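Local coordinates for minor fimbrium subunit Mfa5 (PDB 6TO1), which serves as an accessory subunit of the minor (Mfa1) fimbriae, pili that mediate biofilm formation and adhesion to host cells and other oral bacteria, at residues A[280-286]-A[318-322]; A[240-244]-A[313-317]; A[247-252]-A[330-336]; A[260-264]-A[297-301]. All blocks are in the same frame, centred on the assembly; numbering follows the deposited sequence. Where two conformers were deposited one is given.

Contact 1 (A[280-286]-A[318-322]). With CA (calcium ion), chain F.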
# COMPACT_ATOMS: atom_id res chain seq x y z
N ASN A 280 25.28 51.14 11.49
CA ASN A 280 25.80 52.34 12.11
C ASN A 280 25.01 52.68 13.36
O ASN A 280 23.77 52.64 13.33
CB ASN A 280 25.74 53.52 11.17
CG ASN A 280 26.21 54.81 11.84
OD1 ASN A 280 27.28 54.84 12.47
ND2 ASN A 280 25.39 55.86 11.76
N ASN A 281 25.70 53.00 14.46
CA ASN A 281 25.05 53.51 15.66
C ASN A 281 24.97 55.03 15.53
O ASN A 281 26.00 55.69 15.63
CB ASN A 281 25.82 53.13 16.91
CG ASN A 281 25.05 53.46 18.19
OD1 ASN A 281 24.22 54.37 18.22
ND2 ASN A 281 25.31 52.70 19.24
N PRO A 282 23.79 55.61 15.29
CA PRO A 282 23.74 57.07 15.06
C PRO A 282 24.17 57.88 16.26
O PRO A 282 24.50 59.07 16.10
CB PRO A 282 22.26 57.32 14.71
CG PRO A 282 21.51 56.18 15.32
CD PRO A 282 22.45 54.99 15.31
N SER A 283 24.22 57.27 17.44
CA SER A 283 24.58 57.97 18.67
C SER A 283 26.08 58.13 18.84
O SER A 283 26.50 59.01 19.61
CB SER A 283 24.02 57.21 19.87
OG SER A 283 22.61 57.23 19.88
N THR A 284 26.87 57.34 18.19
CA THR A 284 28.32 57.41 18.34
C THR A 284 28.94 58.09 17.14
O THR A 284 28.42 58.00 16.02
CB THR A 284 28.92 56.00 18.45
OG1 THR A 284 28.78 55.34 17.17
CG2 THR A 284 28.22 55.20 19.51
N PRO A 285 30.06 58.79 17.32
CA PRO A 285 30.68 59.47 16.17
C PRO A 285 31.24 58.51 15.15
O PRO A 285 31.38 58.90 14.00
CB PRO A 285 31.80 60.31 16.80
CG PRO A 285 31.45 60.42 18.24
CD PRO A 285 30.71 59.16 18.60
N LEU A 286 31.58 57.29 15.55
CA LEU A 286 32.13 56.32 14.61
C LEU A 286 31.14 56.07 13.48
O LEU A 286 29.94 55.90 13.71
CB LEU A 286 32.46 55.03 15.36
CG LEU A 286 32.93 53.82 14.55
CD1 LEU A 286 34.27 54.08 13.86
CD2 LEU A 286 33.01 52.60 15.46
N PHE A 318 29.30 45.97 13.81
CA PHE A 318 30.20 47.10 13.63
C PHE A 318 29.61 48.22 14.47
O PHE A 318 28.40 48.47 14.38
CB PHE A 318 30.29 47.55 12.18
CG PHE A 318 31.08 48.84 12.02
CD1 PHE A 318 32.45 48.81 12.07
CD2 PHE A 318 30.43 50.06 11.88
CE1 PHE A 318 33.19 49.97 11.94
CE2 PHE A 318 31.16 51.24 11.75
CZ PHE A 318 32.53 51.18 11.78
N ASP A 319 30.42 48.90 15.28
CA ASP A 319 29.91 50.06 16.06
C ASP A 319 28.80 49.61 17.01
O ASP A 319 27.86 50.36 17.30
CB ASP A 319 29.41 51.15 15.10
CG ASP A 319 29.22 52.53 15.77
OD1 ASP A 319 29.84 52.83 16.80
OD2 ASP A 319 28.43 53.36 15.23
N GLY A 320 28.88 48.35 17.44
CA GLY A 320 27.93 47.74 18.33
C GLY A 320 26.60 47.34 17.73
O GLY A 320 25.71 46.93 18.48
N VAL A 321 26.42 47.44 16.41
CA VAL A 321 25.13 47.14 15.79
C VAL A 321 25.37 46.30 14.54
O VAL A 321 26.50 46.14 14.08
CB VAL A 321 24.32 48.41 15.43
CG1 VAL A 321 24.03 49.26 16.68
CG2 VAL A 321 25.03 49.23 14.36
N ALA A 322 24.28 45.78 13.98
CA ALA A 322 24.34 44.99 12.75
C ALA A 322 23.44 45.66 11.72
O ALA A 322 23.32 46.88 11.74
CB ALA A 322 23.93 43.54 13.02
CA CA F . 28.07 55.88 14.93
O HOH W 1 22.39 50.17 11.72
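A calcium site joins the loop 280-286 to Asp-319 of the loop 318-322. Five of the six protein oxygens on the metal come from 280-286. They are Asn-280 OD1, the carbonyl oxygens of Asn-281, Thr-284 and Leu-286, and Thr-284 OG1. Asp-319 supplies the sixth: its OD2 lies 2.6 Å from the calcium. Asn-280 OD1 is a longer ligand, 2.8 Å from the metal. The side chains of Asn-280 and Asp-319 run side by side in the same direction, with amide and carboxylate planes 24° apart.

The two oxygens of Asp-319 have different tasks. Besides the metal, OD2 takes a hydrogen bond from Asn-281 N (2.9 Å), which arrives from above the carboxylate plane. OD1 accepts from Thr-284 OG1 at 2.7 Å through its syn lone pair. Thr-284 OG1 sits between its backbone N and carbonyl carbon (chi1 68°), where it can bind calcium and still reach OD1. The metal probably also offsets the charge of the carboxylate.

The 281-284 turn is type I. Asn-281 OD1 tightens it by accepting from Ser-283 N, an Asx turn. Asp-319 lies in a type I' turn, 318-321. Side-chain packing flanks the site. Leu-286 CG rests 3.8 Å from Phe-318 CZ, and Val-321 CG2 packs on the backbone of Asn-280.

The site lies at the surface. Segment 280-286 follows helix 274-277 and precedes strand 296-298, while 318-322 leads into strand 326-327, whose Tyr-327 meets the Phe-318 ring edge-to-face.

Contact 2 (A[240-244]-A[313-317])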
# COMPACT_ATOMS: atom_id res chain seq x y z
N GLU A 240 21.21 39.91 10.94
CA GLU A 240 22.22 39.36 11.85
C GLU A 240 22.72 38.04 11.29
O GLU A 240 21.99 37.34 10.58
CB GLU A 240 21.64 39.10 13.25
CG GLU A 240 20.99 40.32 13.89
CD GLU A 240 21.94 41.14 14.75
OE1 GLU A 240 23.11 40.74 14.92
OE2 GLU A 240 21.51 42.21 15.24
N GLN A 241 23.95 37.68 11.64
CA GLN A 241 24.51 36.41 11.21
C GLN A 241 25.64 35.98 12.15
O GLN A 241 26.07 36.73 13.03
CB GLN A 241 25.01 36.49 9.76
CG GLN A 241 26.31 37.24 9.60
CD GLN A 241 26.93 37.05 8.22
OE1 GLN A 241 26.51 37.65 7.26
NE2 GLN A 241 27.92 36.19 8.14
N TYR A 242 26.13 34.75 11.92
CA TYR A 242 27.23 34.24 12.71
C TYR A 242 28.58 34.71 12.15
O TYR A 242 28.72 34.93 10.94
CB TYR A 242 27.23 32.71 12.74
CG TYR A 242 26.08 32.13 13.53
CD1 TYR A 242 25.81 32.57 14.82
CD2 TYR A 242 25.25 31.16 12.97
CE1 TYR A 242 24.77 32.07 15.55
CE2 TYR A 242 24.18 30.63 13.69
CZ TYR A 242 23.95 31.11 14.98
OH TYR A 242 22.91 30.61 15.70
N PRO A 243 29.58 34.78 13.02
CA PRO A 243 30.92 35.16 12.57
C PRO A 243 31.50 34.17 11.57
O PRO A 243 31.22 32.97 11.60
CB PRO A 243 31.76 35.16 13.86
CG PRO A 243 30.77 35.24 14.97
CD PRO A 243 29.52 34.56 14.48
N VAL A 244 32.35 34.70 10.71
CA VAL A 244 33.08 33.92 9.73
C VAL A 244 34.51 33.70 10.25
O VAL A 244 35.21 34.66 10.55
CB VAL A 244 33.11 34.63 8.37
CG1 VAL A 244 34.02 33.91 7.39
CG2 VAL A 244 31.70 34.78 7.78
N SER A 313 24.07 32.33 19.90
CA SER A 313 23.63 33.72 19.97
C SER A 313 24.70 34.71 19.51
O SER A 313 24.54 35.92 19.70
CB SER A 313 23.21 34.06 21.40
OG SER A 313 22.16 33.21 21.82
N ALA A 314 25.79 34.22 18.92
CA ALA A 314 26.84 35.11 18.46
C ALA A 314 26.37 35.95 17.27
O ALA A 314 25.50 35.55 16.50
CB ALA A 314 28.09 34.33 18.08
N ARG A 315 26.98 37.12 17.14
CA ARG A 315 26.62 38.09 16.12
C ARG A 315 27.88 38.66 15.50
O ARG A 315 28.95 38.62 16.09
CB ARG A 315 25.86 39.28 16.71
CG ARG A 315 24.70 39.00 17.55
CD ARG A 315 24.40 40.25 18.37
NE ARG A 315 23.93 41.33 17.52
CZ ARG A 315 23.94 42.62 17.85
NH1 ARG A 315 24.39 43.01 19.05
NH2 ARG A 315 23.50 43.51 16.98
N ILE A 316 27.73 39.25 14.30
CA ILE A 316 28.73 40.14 13.73
C ILE A 316 28.21 41.56 13.84
O ILE A 316 27.10 41.84 13.38
CB ILE A 316 29.01 39.84 12.25
CG1 ILE A 316 29.48 38.41 12.07
CG2 ILE A 316 30.03 40.84 11.70
CD1 ILE A 316 29.89 38.11 10.61
N THR A 317 29.01 42.46 14.42
CA THR A 317 28.60 43.83 14.59
C THR A 317 29.71 44.75 14.08
O THR A 317 30.85 44.34 13.88
CB THR A 317 28.24 44.18 16.04
OG1 THR A 317 29.34 43.86 16.89
CG2 THR A 317 27.03 43.39 16.46
O HOH W 2 25.19 39.91 13.19
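Glu-240 is held side-on by Arg-315 in a two-point salt bridge. Arg-315 NE gives a nearly straight bond to Glu-240 OE1 (2.8 Å, 174°), in the guanidinium plane but from above the carboxylate plane. Arg-315 NH2 reaches Glu-240 OE2 at 2.9 Å, on its syn lone pair. The two flat groups are 51° apart. A bend in the arginine chain (chi3 68°) turns its side edge to the acid, and Thr-317 CG2 covers one guanidinium face. The Glu-240 backbone pairs with that of Thr-207, a ligand of the magnesium ion. The side chain of Glu-240 is about 8 Å from that ion.

Next, Gln-241 N donates to a water that also lies near Glu-240 OE1 and Ile-316 O. Gln-241 O receives a weak bond from Ile-316 N (3.3 Å) and a CA-H...O contact from Arg-315 CA. The side chain of Gln-241 lies against Ile-316 CD1, and its NE2 bonds to Tyr-242 O. Tyr-242 CD1 comes within 3.4 Å of Ala-314 O; the phenol OH bonds to Leu-312 O. Pro-243 CD packs on Ala-314 CB at 3.9 Å, while Pro-243 CA meets Ile-316 CG1.

The arrangement belongs to the loops beside the magnesium site, consistent with the metal-ion-dependent adhesion site (MIDAS) of von Willebrand factor type A domains.

Contact 3 (A[247-252]-A[330-336])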
# COMPACT_ATOMS: atom_id res chain seq x y z
N VAL A 247 38.43 35.12 8.42
CA VAL A 247 37.78 35.79 7.30
C VAL A 247 38.83 36.45 6.41
O VAL A 247 39.83 37.00 6.89
CB VAL A 247 36.74 36.80 7.82
CG1 VAL A 247 37.43 37.90 8.66
CG2 VAL A 247 35.93 37.36 6.67
N THR A 248 38.61 36.37 5.10
CA THR A 248 39.47 37.00 4.11
C THR A 248 38.59 37.70 3.08
O THR A 248 37.38 37.47 3.02
CB THR A 248 40.36 36.02 3.33
OG1 THR A 248 39.60 35.38 2.30
CG2 THR A 248 40.99 34.98 4.25
N THR A 249 39.21 38.50 2.21
CA THR A 249 38.45 39.19 1.17
C THR A 249 37.79 38.21 0.22
O THR A 249 36.83 38.58 -0.48
CB THR A 249 39.35 40.15 0.37
OG1 THR A 249 40.50 39.45 -0.14
CG2 THR A 249 39.79 41.32 1.26
N ALA A 250 38.27 36.97 0.16
CA ALA A 250 37.71 35.99 -0.76
C ALA A 250 36.39 35.43 -0.26
O ALA A 250 35.74 34.68 -0.98
CB ALA A 250 38.69 34.84 -1.00
N ASP A 251 35.97 35.80 0.94
CA ASP A 251 34.69 35.38 1.49
C ASP A 251 33.57 36.33 1.09
O ASP A 251 32.44 36.19 1.60
CB ASP A 251 34.83 35.29 3.01
CG ASP A 251 35.83 34.23 3.43
OD1 ASP A 251 35.98 33.24 2.68
OD2 ASP A 251 36.43 34.37 4.52
N PHE A 252 33.86 37.29 0.21
CA PHE A 252 32.92 38.31 -0.23
C PHE A 252 32.89 38.29 -1.74
O PHE A 252 33.79 37.73 -2.38
CB PHE A 252 33.29 39.70 0.30
CG PHE A 252 33.39 39.76 1.78
CD1 PHE A 252 32.40 40.36 2.53
CD2 PHE A 252 34.47 39.19 2.45
CE1 PHE A 252 32.47 40.38 3.92
CE2 PHE A 252 34.55 39.18 3.82
CZ PHE A 252 33.56 39.80 4.57
N ARG A 330 38.19 45.79 8.82
CA ARG A 330 39.54 45.27 8.65
C ARG A 330 39.95 45.14 7.19
O ARG A 330 41.11 44.84 6.92
CB ARG A 330 39.68 43.91 9.33
CG ARG A 330 39.57 44.02 10.83
CD ARG A 330 39.59 42.69 11.48
NE ARG A 330 38.28 42.05 11.34
CZ ARG A 330 37.98 40.88 11.87
NH1 ARG A 330 38.88 40.21 12.57
NH2 ARG A 330 36.77 40.39 11.71
N PHE A 331 39.03 45.36 6.26
CA PHE A 331 39.35 45.25 4.85
C PHE A 331 39.24 46.62 4.20
O PHE A 331 38.46 47.47 4.64
CB PHE A 331 38.43 44.26 4.12
CG PHE A 331 38.60 42.85 4.60
CD1 PHE A 331 39.86 42.33 4.85
CD2 PHE A 331 37.50 42.05 4.79
CE1 PHE A 331 40.01 41.02 5.32
CE2 PHE A 331 37.64 40.73 5.27
CZ PHE A 331 38.88 40.23 5.52
N PRO A 332 39.99 46.86 3.17
CA PRO A 332 40.06 48.23 2.64
C PRO A 332 39.06 48.52 1.53
O PRO A 332 38.19 47.71 1.21
CB PRO A 332 41.49 48.30 2.10
CG PRO A 332 41.70 46.92 1.53
CD PRO A 332 40.94 45.96 2.49
N HIS A 333 39.20 49.71 0.94
CA HIS A 333 38.58 50.07 -0.34
C HIS A 333 38.65 48.88 -1.29
O HIS A 333 39.70 48.25 -1.41
CB HIS A 333 39.31 51.31 -0.88
CG HIS A 333 38.72 51.87 -2.12
ND1 HIS A 333 38.82 51.24 -3.34
CD2 HIS A 333 38.02 53.01 -2.33
CE1 HIS A 333 38.20 51.97 -4.26
NE2 HIS A 333 37.70 53.04 -3.67
N PRO A 334 37.55 48.53 -1.99
CA PRO A 334 36.30 49.28 -2.14
C PRO A 334 35.22 49.01 -1.12
O PRO A 334 34.08 49.44 -1.35
CB PRO A 334 35.81 48.84 -3.54
CG PRO A 334 36.27 47.41 -3.61
CD PRO A 334 37.63 47.40 -2.94
N TYR A 335 35.60 48.33 -0.04
CA TYR A 335 34.83 48.13 1.18
C TYR A 335 34.02 46.84 1.08
O TYR A 335 33.54 46.44 0.00
CB TYR A 335 33.96 49.33 1.52
CG TYR A 335 34.74 50.60 1.55
CD1 TYR A 335 35.94 50.69 2.26
CD2 TYR A 335 34.31 51.72 0.85
CE1 TYR A 335 36.69 51.87 2.26
CE2 TYR A 335 35.07 52.89 0.84
CZ TYR A 335 36.25 52.95 1.54
OH TYR A 335 36.97 54.14 1.53
N TYR A 336 33.98 46.16 2.23
CA TYR A 336 33.49 44.79 2.38
C TYR A 336 32.44 44.76 3.49
O TYR A 336 32.63 45.37 4.54
CB TYR A 336 34.64 43.83 2.74
CG TYR A 336 35.65 43.75 1.65
CD1 TYR A 336 35.71 42.63 0.84
CD2 TYR A 336 36.51 44.81 1.39
CE1 TYR A 336 36.62 42.56 -0.20
CE2 TYR A 336 37.41 44.74 0.35
CZ TYR A 336 37.47 43.62 -0.43
OH TYR A 336 38.37 43.55 -1.46
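The backbones come nearest at Thr-249 and Phe-331, with CA atoms 7.1 Å apart, and at Phe-252 and Tyr-336, with CA atoms 7.0 Å apart. Segment 247-252 makes a short 3-10 turn at 249-251 and enters a strand at Phe-252. Segment 330-336 is a loop that reaches its strand at Tyr-336, with a cis peptide before Pro-334. Inside the first segment, Thr-248 OG1 accepts from Ala-250 N, an ST turn, and Asp-251 OD2 accepts from Thr-248 N. These bonds brace the turn that carries Thr-249.

Across the contact, the side chains meet through apolar and aromatic groups. Phe-252, Phe-331 and Tyr-336 form an aromatic cluster. The Tyr-336 ring turns its edge to the face of Phe-252, with planes at 88° and centroids 5.6 Å apart. Tyr-336 CB also lies over that ring. Phe-252 CE2 touches Phe-331 CE2 at 3.7 Å, in an oblique ring pair.

Thr-249 CG2 makes two CH-pi contacts. It sits over a face of Phe-331 (4.0 Å to the ring centroid) and over a face of Tyr-336 (4.1 Å from CG2 to that centroid). Its place beside the backbone N, anti to the carbonyl carbon, puts it in the corner formed by the two rings. Val-247 CG2 packs on Phe-331 CE2, and Val-247 CG1 lies over the guanidinium of Arg-330, which is salt-bridged to Glu-328.

The contact is at the surface, at the starts of two strands of the small mixed sheet. Strands 252-253 and 336-338 flank strand 296-298, where Lys-296 touches both Phe-252 and Tyr-336.

Contact 4 (A[260-264]-A[297-301])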
# COMPACT_ATOMS: atom_id res chain seq x y z
N ASN A 260 18.44 41.62 -10.28
CA ASN A 260 17.50 40.98 -9.37
C ASN A 260 18.16 40.05 -8.37
O ASN A 260 17.46 39.47 -7.52
CB ASN A 260 16.47 40.19 -10.17
CG ASN A 260 15.65 41.08 -11.11
OD1 ASN A 260 14.88 41.92 -10.66
ND2 ASN A 260 15.85 40.91 -12.40
N ASP A 261 19.48 39.84 -8.46
CA ASP A 261 20.17 39.03 -7.47
C ASP A 261 20.22 39.78 -6.13
O ASP A 261 20.44 40.99 -6.11
CB ASP A 261 21.60 38.72 -7.93
CG ASP A 261 22.22 37.61 -7.14
OD1 ASP A 261 22.29 36.47 -7.67
OD2 ASP A 261 22.62 37.88 -5.96
N PRO A 262 20.01 39.09 -5.02
CA PRO A 262 20.15 39.76 -3.71
C PRO A 262 21.46 40.55 -3.56
O PRO A 262 21.46 41.62 -2.93
CB PRO A 262 20.07 38.58 -2.73
CG PRO A 262 19.12 37.60 -3.39
CD PRO A 262 19.51 37.70 -4.90
N ILE A 263 22.55 40.06 -4.13
CA ILE A 263 23.82 40.80 -4.07
C ILE A 263 23.65 42.18 -4.69
O ILE A 263 23.94 43.21 -4.07
CB ILE A 263 24.93 40.00 -4.78
CG1 ILE A 263 25.26 38.71 -4.00
CG2 ILE A 263 26.18 40.87 -4.99
CD1 ILE A 263 25.87 37.58 -4.83
N ASP A 264 23.21 42.21 -5.95
CA ASP A 264 23.06 43.46 -6.68
C ASP A 264 22.00 44.33 -6.02
O ASP A 264 22.15 45.54 -5.95
CB ASP A 264 22.71 43.17 -8.14
CG ASP A 264 23.79 42.37 -8.87
OD1 ASP A 264 24.16 41.29 -8.37
OD2 ASP A 264 24.29 42.83 -9.94
N VAL A 297 30.19 42.10 -0.91
CA VAL A 297 29.28 41.66 0.14
C VAL A 297 29.48 40.18 0.40
O VAL A 297 30.02 39.44 -0.44
CB VAL A 297 27.80 41.97 -0.20
CG1 VAL A 297 27.63 43.48 -0.41
CG2 VAL A 297 27.33 41.19 -1.42
N GLY A 298 29.02 39.74 1.56
CA GLY A 298 29.29 38.36 1.96
C GLY A 298 28.74 37.37 0.94
O GLY A 298 27.65 37.55 0.39
N ARG A 299 29.52 36.32 0.70
CA ARG A 299 29.08 35.26 -0.20
C ARG A 299 27.94 34.45 0.41
O ARG A 299 27.67 34.50 1.61
CB ARG A 299 30.26 34.33 -0.52
CG ARG A 299 31.29 34.97 -1.43
CD ARG A 299 32.47 34.06 -1.68
NE ARG A 299 33.20 34.46 -2.88
CZ ARG A 299 32.84 34.15 -4.12
NH1 ARG A 299 31.76 33.42 -4.36
NH2 ARG A 299 33.58 34.58 -5.14
N ARG A 300 27.27 33.67 -0.45
CA ARG A 300 26.26 32.73 0.03
C ARG A 300 26.68 31.28 -0.21
O ARG A 300 25.87 30.38 -0.01
CB ARG A 300 24.88 33.00 -0.60
CG ARG A 300 24.86 33.05 -2.10
CD ARG A 300 23.40 33.18 -2.57
NE ARG A 300 23.29 33.29 -4.01
CZ ARG A 300 23.13 34.43 -4.68
NH1 ARG A 300 23.06 35.59 -4.04
NH2 ARG A 300 23.08 34.41 -6.01
N ASN A 301 27.94 31.03 -0.60
CA ASN A 301 28.39 29.67 -0.86
C ASN A 301 29.65 29.33 -0.10
O ASN A 301 30.50 28.57 -0.58
CB ASN A 301 28.61 29.46 -2.35
CG ASN A 301 29.74 30.32 -2.93
OD1 ASN A 301 30.07 31.40 -2.43
ND2 ASN A 301 30.32 29.85 -4.02
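Asp-261 and Arg-300 meet end-on in a two-point salt bridge. Their side chains come from opposite directions, and the carboxylate and guanidinium planes are only 21° apart. Arg-300 NH2 bonds to Asp-261 OD1 at 2.8 Å, on the syn lone pair. Arg-300 NH1 bonds to Asp-261 OD2 at 3.0 Å, also from the syn side. Both bonds are fairly straight.

The arginine starts with CG between its backbone N and carbonyl carbon (chi1 54°). From CG to NE it is extended, which carries the guanidinium across to the start of helix 262-272. There Asp-261 is the N-cap. With CG anti to the backbone N (chi1 -165°), its OD2 also accepts from Ile-263 N at 2.8 Å, through the anti lone pair. One oxygen thus serves both the cap and the salt bridge.

Ile-263 lines the other part of the contact. Its CD1 lies 3.5 Å from Arg-300 NH1, and its CG2 packs on Val-297 CG2 at 3.8 Å. Pro-262 CD also approaches the guanidinium.

Arg-300 NH1 has a second acceptor, Asn-342 OD1 of helix 340-353. Leu-377 and Ile-345 touch the arginine as well. The acid is held by three N-H groups, one from its own helix and two from Arg-300. Its charge is therefore probably well compensated in this buried place. The shared oxygen ties the helix start to the chain just after strand 296-298.

How the contacts relate
Contact 4 is the buried one, contact 2 is partly buried, and contacts 1 and 3 lie at the surface. Contacts 3 and 4 share the small mixed sheet: Asp-251 O lies 3.1 Å from Arg-299 N, a probable hydrogen bond. Contacts 1 and 2 use successive parts of the loop 313-322, and Ala-322 CB packs against Glu-240 OE1 at 3.5 Å. Contacts 2 and 3 touch only lightly, through Val-244 and Asp-251. The chemistry differs. Calcium coordination dominates contact 1, aromatic and apolar packing contact 3, and an arginine-carboxylate pair is the main polar link in contacts 2 and 4. The pair is side-on and twisted in contact 2, but end-on and nearly flat in contact 4.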